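Probable aminotransferase (Pseudomonas aeruginosa, PDB 5YKR) is a probable class-III aminotransferase, a two-subunit protein of the pyridoxal-phosphate-dependent aminotransferase fold whose cofactor is held as a Schiff base on a lysine. Local coordinates at residues Gln103-Thr109 against Thr328-Leu334; Glu115-Val120 against Leu336-Arg340; Glu123-Phe128 against Phe343-Met347. One frame throughout, in Å; residues are numbered along the deposited sequence. Where two conformers were deposited one is given.

Contact 1 of 3, residues Gln103-Thr109 against Thr328-Leu334; sequences QARRGST and TLAGNAL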
loop_
_atom_site.group_PDB
_atom_site.type_symbol
_atom_site.label_atom_id
_atom_site.label_comp_id
_atom_site.label_asym_id
_atom_site.label_seq_id
_atom_site.Cartn_x
_atom_site.Cartn_y
_atom_site.Cartn_z
ATOM N N GLN A 103 1.835 7.388 19.622
ATOM C CA GLN A 103 2.660 7.869 18.527
ATOM C C GLN A 103 1.901 8.853 17.658
ATOM O O GLN A 103 2.488 9.813 17.154
ATOM C CB GLN A 103 3.261 6.733 17.725
ATOM C CG GLN A 103 4.309 7.174 16.704
ATOM C CD GLN A 103 5.510 7.850 17.377
ATOM O OE1 GLN A 103 5.983 7.404 18.414
ATOM N NE2 GLN A 103 5.968 8.941 16.806
ATOM N N ALA A 104 0.624 8.661 17.423
ATOM C CA ALA A 104 -0.131 9.598 16.605
ATOM C C ALA A 104 -0.019 11.017 17.182
ATOM O O ALA A 104 0.096 12.020 16.470
ATOM C CB ALA A 104 -1.591 9.166 16.477
ATOM N N ARG A 105 -0.032 11.095 18.506
ATOM C CA ARG A 105 0.061 12.375 19.210
ATOM C C ARG A 105 1.455 12.970 19.249
ATOM O O ARG A 105 1.617 14.114 19.677
ATOM C CB ARG A 105 -0.493 12.203 20.617
ATOM C CG ARG A 105 -2.003 11.941 20.555
ATOM C CD ARG A 105 -2.723 11.906 21.884
ATOM N NE ARG A 105 -4.179 11.763 21.679
ATOM C CZ ARG A 105 -4.936 10.760 22.084
ATOM N NH1 ARG A 105 -4.416 9.712 22.728
ATOM N NH2 ARG A 105 -6.232 10.796 21.835
ATOM N N ARG A 106 2.447 12.254 18.726
ATOM C CA ARG A 106 3.817 12.812 18.633
ATOM C C ARG A 106 4.469 12.666 17.283
ATOM O O ARG A 106 5.661 12.831 17.148
ATOM C CB ARG A 106 4.680 12.259 19.723
ATOM C CG ARG A 106 5.055 10.841 19.641
ATOM C CD ARG A 106 5.973 10.503 20.861
ATOM N NE ARG A 106 6.339 9.063 20.897
ATOM C CZ ARG A 106 6.758 8.388 21.974
ATOM N NH1 ARG A 106 6.819 8.963 23.162
ATOM N NH2 ARG A 106 7.077 7.094 21.896
ATOM N N GLY A 107 3.636 12.500 16.261
ATOM C CA GLY A 107 4.058 12.493 14.885
ATOM C C GLY A 107 3.950 11.128 14.259
ATOM O O GLY A 107 4.686 10.186 14.624
ATOM N N SER A 108 3.047 11.032 13.291
ATOM C CA SER A 108 2.814 9.749 12.632
ATOM C C SER A 108 3.654 9.513 11.395
ATOM O O SER A 108 3.992 8.369 11.103
ATOM C CB SER A 108 1.345 9.570 12.285
ATOM O OG SER A 108 0.834 10.712 11.663
ATOM N N THR A 109 3.904 10.577 10.620
ATOM C CA THR A 109 4.648 10.410 9.362
ATOM C C THR A 109 5.544 11.605 9.105
ATOM O O THR A 109 5.080 12.703 8.867
ATOM C CB THR A 109 3.739 9.961 8.189
ATOM O OG1 THR A 109 4.551 9.315 7.182
ATOM C CG2 THR A 109 2.859 11.084 7.622
ATOM N N THR A 328 5.542 6.711 0.056
ATOM C CA THR A 328 5.683 7.897 0.906
ATOM C C THR A 328 5.411 7.644 2.379
ATOM O O THR A 328 6.085 8.235 3.240
ATOM C CB THR A 328 4.840 9.038 0.352
ATOM O OG1 THR A 328 5.137 9.233 -1.061
ATOM C CG2 THR A 328 5.054 10.330 1.137
ATOM N N LEU A 329 4.449 6.773 2.698
ATOM C CA LEU A 329 4.092 6.474 4.052
ATOM C C LEU A 329 4.675 5.144 4.519
ATOM O O LEU A 329 4.418 4.685 5.636
ATOM C CB LEU A 329 2.593 6.544 4.300
ATOM C CG LEU A 329 2.054 7.971 4.443
ATOM C CD1 LEU A 329 2.008 8.720 3.142
ATOM C CD2 LEU A 329 0.679 8.007 5.082
ATOM N N ALA A 330 5.505 4.512 3.675
ATOM C CA ALA A 330 6.154 3.279 4.106
ATOM C C ALA A 330 7.224 3.530 5.173
ATOM O O ALA A 330 8.038 4.427 5.048
ATOM C CB ALA A 330 6.778 2.607 2.912
ATOM N N GLY A 331 7.255 2.656 6.176
ATOM C CA GLY A 331 8.230 2.765 7.222
ATOM C C GLY A 331 8.030 3.944 8.136
ATOM O O GLY A 331 9.030 4.479 8.674
ATOM N N ASN A 332 6.789 4.402 8.294
ATOM C CA ASN A 332 6.540 5.593 9.081
ATOM C C ASN A 332 6.522 5.357 10.595
ATOM O O ASN A 332 6.449 4.228 11.067
ATOM C CB ASN A 332 5.349 6.394 8.554
ATOM C CG ASN A 332 4.001 5.899 8.894
ATOM O OD1 ASN A 332 3.777 5.094 9.792
ATOM N ND2 ASN A 332 3.029 6.470 8.148
ATOM N N ALA A 333 6.567 6.457 11.341
ATOM C CA ALA A 333 6.665 6.350 12.789
ATOM C C ALA A 333 5.486 5.580 13.405
ATOM O O ALA A 333 5.656 4.801 14.343
ATOM C CB ALA A 333 6.743 7.759 13.376
ATOM N N LEU A 334 4.304 5.803 12.857
ATOM C CA LEU A 334 3.111 5.133 13.408
ATOM C C LEU A 334 3.180 3.629 13.179
ATOM O O LEU A 334 2.911 2.831 14.096
ATOM C CB LEU A 334 1.860 5.742 12.754
ATOM C CG LEU A 334 0.564 5.402 13.441
ATOM C CD1 LEU A 334 0.538 6.052 14.804
ATOM C CD2 LEU A 334 -0.624 5.839 12.649
HETATM O O HOH W 1 5.123 10.396 4.828
#
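Ser108 and Leu334 meet where the chain leaving helix 94-104 runs past the first turn of helix 333-346. The Leu334 N-H bonds to Ser108 O at 3.1 Å with an N-H...O angle of 155°, and the CB atoms of the same two residues touch. Gln103 fastens the neighbouring turn. Its CB faces Leu334 CD1, and CG, placed anti to the backbone N (chi1 -171°), rests 3.6 Å from Ala333 O. The chain then bends, bringing CD and NE2 alongside the Ala333 methyl, NE2 to CB being 3.7 Å. At the tip NE2 donates to Gly107 O (2.8 Å, 168°), while OE1 receives NE of Arg106 from above the amide carbonyl plane. These two bonds fix the rotation of the amide and tie it to Arg106 and Gly107 of the type I turn Ala104-Gly107, whose Gly107 O touches Ala333 CB.

Asn332 is the N-cap of helix 333-346: its OD1 accepts from Gln335 N, and its ND2 donates to Gly291 O of the second subunit. Thr109 OG1 lies 3.3 Å from Asn332 CB and donates to a water at 2.7 Å, which passes the link on to Thr328 O. Thr328 OG1 bonds to the LLP side chain of the second subunit, so the contact belongs to the dimer interface beside a cofactor site. Within its own chain it joins the C-terminal end of helix 94-104 to the N-terminal end of helix 333-346, with Ile292 against Leu334 and the Thr114 loop, just before helix 115-128, against Ala333.

Contact 2 of 3, residues Glu115-Val120 against Leu336-Arg340; sequences EDSLWV and LAAMR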
loop_
_atom_site.group_PDB
_atom_site.type_symbol
_atom_site.label_atom_id
_atom_site.label_comp_id
_atom_site.label_asym_id
_atom_site.label_seq_id
_atom_site.Cartn_x
_atom_site.Cartn_y
_atom_site.Cartn_z
ATOM N N GLU A 115 13.159 6.184 17.389
ATOM C CA GLU A 115 13.843 5.141 18.156
ATOM C C GLU A 115 13.192 3.770 18.009
ATOM O O GLU A 115 13.869 2.754 18.158
ATOM C CB GLU A 115 13.956 5.537 19.641
ATOM C CG GLU A 115 14.954 6.655 19.868
ATOM C CD GLU A 115 14.999 7.155 21.292
ATOM O OE1 GLU A 115 14.070 6.911 22.081
ATOM O OE2 GLU A 115 15.990 7.783 21.619
ATOM N N ASP A 116 11.917 3.728 17.639
ATOM C CA ASP A 116 11.278 2.426 17.464
ATOM C C ASP A 116 11.900 1.673 16.301
ATOM O O ASP A 116 11.901 0.445 16.286
ATOM C CB ASP A 116 9.787 2.569 17.229
ATOM C CG ASP A 116 9.016 3.081 18.449
ATOM O OD1 ASP A 116 9.496 2.826 19.574
ATOM O OD2 ASP A 116 7.900 3.647 18.275
ATOM N N SER A 117 12.456 2.379 15.312
ATOM C CA SER A 117 13.134 1.670 14.221
ATOM C C SER A 117 14.350 0.885 14.679
ATOM O O SER A 117 14.651 -0.199 14.133
ATOM C CB SER A 117 13.532 2.621 13.092
ATOM O OG SER A 117 14.542 3.541 13.457
ATOM N N LEU A 118 15.048 1.418 15.678
ATOM C CA LEU A 118 16.224 0.723 16.214
ATOM C C LEU A 118 15.771 -0.622 16.822
ATOM O O LEU A 118 16.375 -1.663 16.517
ATOM C CB LEU A 118 16.917 1.581 17.279
ATOM C CG LEU A 118 17.672 2.777 16.781
ATOM C CD1 LEU A 118 17.879 3.740 17.946
ATOM C CD2 LEU A 118 18.991 2.346 16.215
ATOM N N TRP A 119 14.727 -0.582 17.655
ATOM C CA TRP A 119 14.281 -1.759 18.338
ATOM C C TRP A 119 13.731 -2.799 17.365
ATOM O O TRP A 119 14.045 -3.992 17.418
ATOM C CB TRP A 119 13.268 -1.361 19.409
ATOM C CG TRP A 119 12.898 -2.510 20.302
ATOM C CD1 TRP A 119 13.439 -2.750 21.529
ATOM C CD2 TRP A 119 11.977 -3.578 20.047
ATOM N NE1 TRP A 119 12.903 -3.900 22.040
ATOM C CE2 TRP A 119 11.966 -4.393 21.164
ATOM C CE3 TRP A 119 11.121 -3.879 19.002
ATOM C CZ2 TRP A 119 11.191 -5.567 21.237
ATOM C CZ3 TRP A 119 10.318 -5.008 19.099
ATOM C CH2 TRP A 119 10.359 -5.836 20.190
ATOM N N VAL A 120 12.886 -2.331 16.441
ATOM C CA VAL A 120 12.245 -3.240 15.493
ATOM C C VAL A 120 13.197 -3.880 14.546
ATOM O O VAL A 120 13.083 -5.061 14.260
ATOM C CB VAL A 120 11.119 -2.526 14.725
ATOM C CG1 VAL A 120 10.556 -3.382 13.608
ATOM C CG2 VAL A 120 9.972 -2.181 15.699
ATOM N N LEU A 336 5.904 1.830 12.813
ATOM C CA LEU A 336 6.968 1.263 13.619
ATOM C C LEU A 336 6.562 1.138 15.109
ATOM O O LEU A 336 6.926 0.168 15.787
ATOM C CB LEU A 336 8.260 2.074 13.461
ATOM C CG LEU A 336 9.193 1.603 12.330
ATOM C CD1 LEU A 336 9.788 0.233 12.643
ATOM C CD2 LEU A 336 8.538 1.551 10.964
ATOM N N ALA A 337 5.816 2.123 15.617
ATOM C CA ALA A 337 5.323 2.035 16.992
ATOM C C ALA A 337 4.400 0.810 17.173
ATOM O O ALA A 337 4.481 0.083 18.163
ATOM C CB ALA A 337 4.601 3.292 17.372
ATOM N N ALA A 338 3.491 0.620 16.205
ATOM C CA ALA A 338 2.567 -0.506 16.263
ATOM C C ALA A 338 3.283 -1.833 16.138
ATOM O O ALA A 338 2.913 -2.808 16.810
ATOM C CB ALA A 338 1.477 -0.357 15.208
ATOM N N MET A 339 4.258 -1.916 15.249
ATOM C CA MET A 339 5.063 -3.138 15.099
ATOM C C MET A 339 5.824 -3.465 16.385
ATOM O O MET A 339 5.938 -4.635 16.782
ATOM C CB MET A 339 6.097 -3.022 13.952
ATOM C CG MET A 339 5.461 -2.999 12.612
ATOM S SD MET A 339 6.828 -2.894 11.385
ATOM C CE MET A 339 5.724 -2.761 9.969
ATOM N N ARG A 340 6.401 -2.440 17.009
ATOM C CA ARG A 340 7.161 -2.675 18.216
ATOM C C ARG A 340 6.254 -3.289 19.272
ATOM O O ARG A 340 6.605 -4.299 19.899
ATOM C CB ARG A 340 7.825 -1.411 18.708
ATOM C CG ARG A 340 8.527 -1.568 20.043
ATOM C CD ARG A 340 9.334 -0.367 20.351
ATOM N NE ARG A 340 10.123 -0.547 21.567
ATOM C CZ ARG A 340 11.061 0.299 21.967
ATOM N NH1 ARG A 340 11.290 1.437 21.285
ATOM N NH2 ARG A 340 11.785 -0.033 23.015
#
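The guanidinium of Arg340 lies flat on one face of the Trp119 indole, centres 4.1 Å apart and planes 11° from parallel, while Asp116 meets the guanidinium at its edge. This is a cation-pi stack joined to a salt bridge, set between two helices of the aminotransferase fold, 115-128 and 333-346. The axes of segments 115-120 and 336-340 approach to 8.9 Å and cross at 39°, running broadly in the same direction. The charge sits off-centre over the five-membered ring, with NE above the indole near CG, and Arg340 CG makes a CH-pi contact with the six-membered ring. An extended chain, with CG anti to the backbone N, carries the arginine across the indole, and Val120 CG2 comes in at the ring edge.

Next to the stack the packing is apolar. Leu336 CD1 touches both CB and CG1 of Val120, at 3.7 Å from CB, and Val120 CG2 lies against Arg340 CB and, more loosely, Met339 CB. The second subunit also adjoins these residues: its Pro46 packs on Leu336 and its Asn37 bonds to Ser117 OG, an atom also held by Thr114 O.

The two carboxylate oxygens of Asp116 do different work: OD2 rests on Ala337, 3.4 Å from its CB, whereas OD1 accepts Arg340 NH1 at 2.8 Å, with carboxylate and guanidinium planes 86° apart.

Contact 3 of 3, residues Glu123-Phe128 against Phe343-Met347; sequences ELARRF and FAEVM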
loop_
_atom_site.group_PDB
_atom_site.type_symbol
_atom_site.label_atom_id
_atom_site.label_comp_id
_atom_site.label_asym_id
_atom_site.label_seq_id
_atom_site.Cartn_x
_atom_site.Cartn_y
_atom_site.Cartn_z
ATOM N N GLU A 123 14.811 -6.633 16.421
ATOM C CA GLU A 123 13.827 -7.664 16.691
ATOM C C GLU A 123 13.555 -8.551 15.482
ATOM O O GLU A 123 13.435 -9.777 15.625
ATOM C CB GLU A 123 12.543 -7.036 17.211
ATOM C CG GLU A 123 11.327 -7.975 17.264
ATOM C CD GLU A 123 11.426 -9.084 18.285
ATOM O OE1 GLU A 123 12.308 -9.071 19.195
ATOM O OE2 GLU A 123 10.535 -9.970 18.254
ATOM N N LEU A 124 13.396 -7.915 14.315
ATOM C CA LEU A 124 13.120 -8.686 13.113
ATOM C C LEU A 124 14.262 -9.665 12.819
ATOM O O LEU A 124 14.029 -10.830 12.457
ATOM C CB LEU A 124 12.892 -7.782 11.919
ATOM C CG LEU A 124 11.589 -6.959 11.931
ATOM C CD1 LEU A 124 11.656 -5.826 10.928
ATOM C CD2 LEU A 124 10.412 -7.859 11.670
ATOM N N ALA A 125 15.490 -9.191 12.959
ATOM C CA ALA A 125 16.648 -10.058 12.722
ATOM C C ALA A 125 16.703 -11.218 13.711
ATOM O O ALA A 125 17.011 -12.350 13.314
ATOM C CB ALA A 125 17.915 -9.238 12.738
ATOM N N ARG A 126 16.398 -10.940 14.965
ATOM C CA ARG A 126 16.371 -11.985 16.005
ATOM C C ARG A 126 15.268 -13.009 15.737
ATOM O O ARG A 126 15.481 -14.230 15.772
ATOM C CB ARG A 126 16.097 -11.356 17.389
ATOM C CG ARG A 126 16.029 -12.377 18.522
ATOM C CD ARG A 126 15.167 -11.828 19.669
ATOM N NE ARG A 126 13.734 -11.729 19.369
ATOM C CZ ARG A 126 12.907 -12.744 19.314
ATOM N NH1 ARG A 126 13.340 -14.010 19.449
ATOM N NH2 ARG A 126 11.640 -12.523 19.067
ATOM N N ARG A 127 14.079 -12.500 15.447
ATOM C CA ARG A 127 12.902 -13.346 15.336
ATOM C C ARG A 127 12.916 -14.205 14.106
ATOM O O ARG A 127 12.586 -15.392 14.160
ATOM C CB ARG A 127 11.629 -12.432 15.334
ATOM C CG ARG A 127 10.324 -13.173 15.198
ATOM C CD ARG A 127 9.174 -12.209 15.338
ATOM N NE ARG A 127 8.955 -11.706 16.695
ATOM C CZ ARG A 127 8.041 -12.149 17.547
ATOM N NH1 ARG A 127 7.225 -13.121 17.240
ATOM N NH2 ARG A 127 7.906 -11.554 18.716
ATOM N N PHE A 128 13.244 -13.588 12.952
ATOM C CA PHE A 128 13.055 -14.255 11.678
ATOM C C PHE A 128 14.369 -14.718 11.028
ATOM O O PHE A 128 14.363 -15.369 9.966
ATOM C CB PHE A 128 12.251 -13.384 10.731
ATOM C CG PHE A 128 10.848 -13.119 11.188
ATOM C CD1 PHE A 128 9.946 -14.166 11.438
ATOM C CD2 PHE A 128 10.408 -11.820 11.379
ATOM C CE1 PHE A 128 8.665 -13.890 11.868
ATOM C CE2 PHE A 128 9.139 -11.549 11.789
ATOM C CZ PHE A 128 8.259 -12.583 12.057
ATOM N N PHE A 343 5.394 -7.022 18.243
ATOM C CA PHE A 343 6.435 -7.990 18.450
ATOM C C PHE A 343 6.832 -8.152 19.923
ATOM O O PHE A 343 7.129 -9.263 20.378
ATOM C CB PHE A 343 7.658 -7.671 17.612
ATOM C CG PHE A 343 7.411 -7.731 16.115
ATOM C CD1 PHE A 343 6.841 -8.857 15.536
ATOM C CD2 PHE A 343 7.803 -6.704 15.285
ATOM C CE1 PHE A 343 6.619 -8.939 14.158
ATOM C CE2 PHE A 343 7.624 -6.781 13.901
ATOM C CZ PHE A 343 7.004 -7.878 13.360
ATOM N N ALA A 344 6.802 -7.059 20.668
ATOM C CA ALA A 344 7.259 -7.129 22.097
ATOM C C ALA A 344 6.196 -7.733 23.006
ATOM O O ALA A 344 6.520 -8.454 23.944
ATOM C CB ALA A 344 7.631 -5.756 22.583
ATOM N N GLU A 345 4.930 -7.403 22.746
ATOM C CA GLU A 345 3.858 -7.680 23.694
ATOM C C GLU A 345 2.807 -8.662 23.245
ATOM O O GLU A 345 2.123 -9.232 24.106
ATOM C CB GLU A 345 3.170 -6.377 24.124
ATOM C CG GLU A 345 4.111 -5.299 24.606
ATOM C CD GLU A 345 4.850 -5.633 25.882
ATOM O OE1 GLU A 345 4.342 -6.454 26.692
ATOM O OE2 GLU A 345 5.932 -5.076 26.054
ATOM N N VAL A 346 2.678 -8.904 21.936
ATOM C CA VAL A 346 1.548 -9.677 21.425
ATOM C C VAL A 346 1.951 -11.040 20.854
ATOM O O VAL A 346 1.366 -12.040 21.179
ATOM C CB VAL A 346 0.763 -8.848 20.382
ATOM C CG1 VAL A 346 -0.384 -9.631 19.787
ATOM C CG2 VAL A 346 0.239 -7.572 21.019
ATOM N N MET A 347 2.930 -11.064 19.953
ATOM C CA MET A 347 3.342 -12.271 19.219
ATOM C C MET A 347 4.338 -13.071 20.033
ATOM O O MET A 347 5.499 -13.237 19.647
ATOM C CB MET A 347 3.940 -11.848 17.873
ATOM C CG MET A 347 2.929 -11.277 16.952
ATOM S SD MET A 347 3.546 -10.788 15.354
ATOM C CE MET A 347 4.190 -12.305 14.713
#
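Segment 123-128, the C-terminal part of helix 115-128, and the end of helix 333-346, which widens into a pi-type turn at 343-346, stand well apart here, their closest CA atoms, those of Glu123 and Phe343, being 7.6 Å from each other. Side chains bridge the gap. Phe343 is a knob in the hole formed by Glu123, Leu124, Arg127 and Phe128: its CB rests on Glu123 CG, its CE2 touches Leu124 CD2 at 3.7 Å, and its CE1 comes near the edge of the Phe128 ring.

Arg127 runs alongside this knob. Its chain bends at chi3 (-72°), laying one face of the guanidinium over Phe343 CD1 and turning its end toward Met347 O. NH1 and NH2 both donate to that carbonyl oxygen, at 3.0 and 3.1 Å, NH1 in the carbonyl plane on a lone pair and NH2 tilted from the plane. In the class-III aminotransferase fold of this chain, the grip ties helix 115-128 to the segment leading from helix 333-346 into helix 349-372, and Pro268 O takes a further bond from NH1.

Along its NE-NH2 edge the same guanidinium joins a salt-bridge network. NE donates to Glu123 OE2 at 2.8 Å, with NH2 adding a second bond to that oxygen. Arg126 grips the carboxylate too, NE to OE1 and NH2 to OE2, so OE2 collects three donors. Phe128, with Arg127 CG over the centre of one ring face, stacks on Phe282 of the seven-stranded sheet.

All three contacts use helix 333-346, in order from its N-terminal end to its C-terminal end. Contact 1 pairs it with the end of helix 94-104, and contacts 2 and 3 with successive parts of helix 115-128. The centres of contacts 1 and 2 are about 11 Å apart, and they touch where Gln103 CB packs on Ala337 CB at 3.7 Å. Contacts 2 and 3, about 10 Å apart between centres, meet through Trp119 CH2 and Ala344 CB at 3.6 Å. Contacts 1 and 3 do not touch, their nearest atoms being about 10 Å apart. Contact 1 lies at the cofactor site of the second subunit; contact 2 also touches that subunit, and contact 3 through Leu124 on its Trp41.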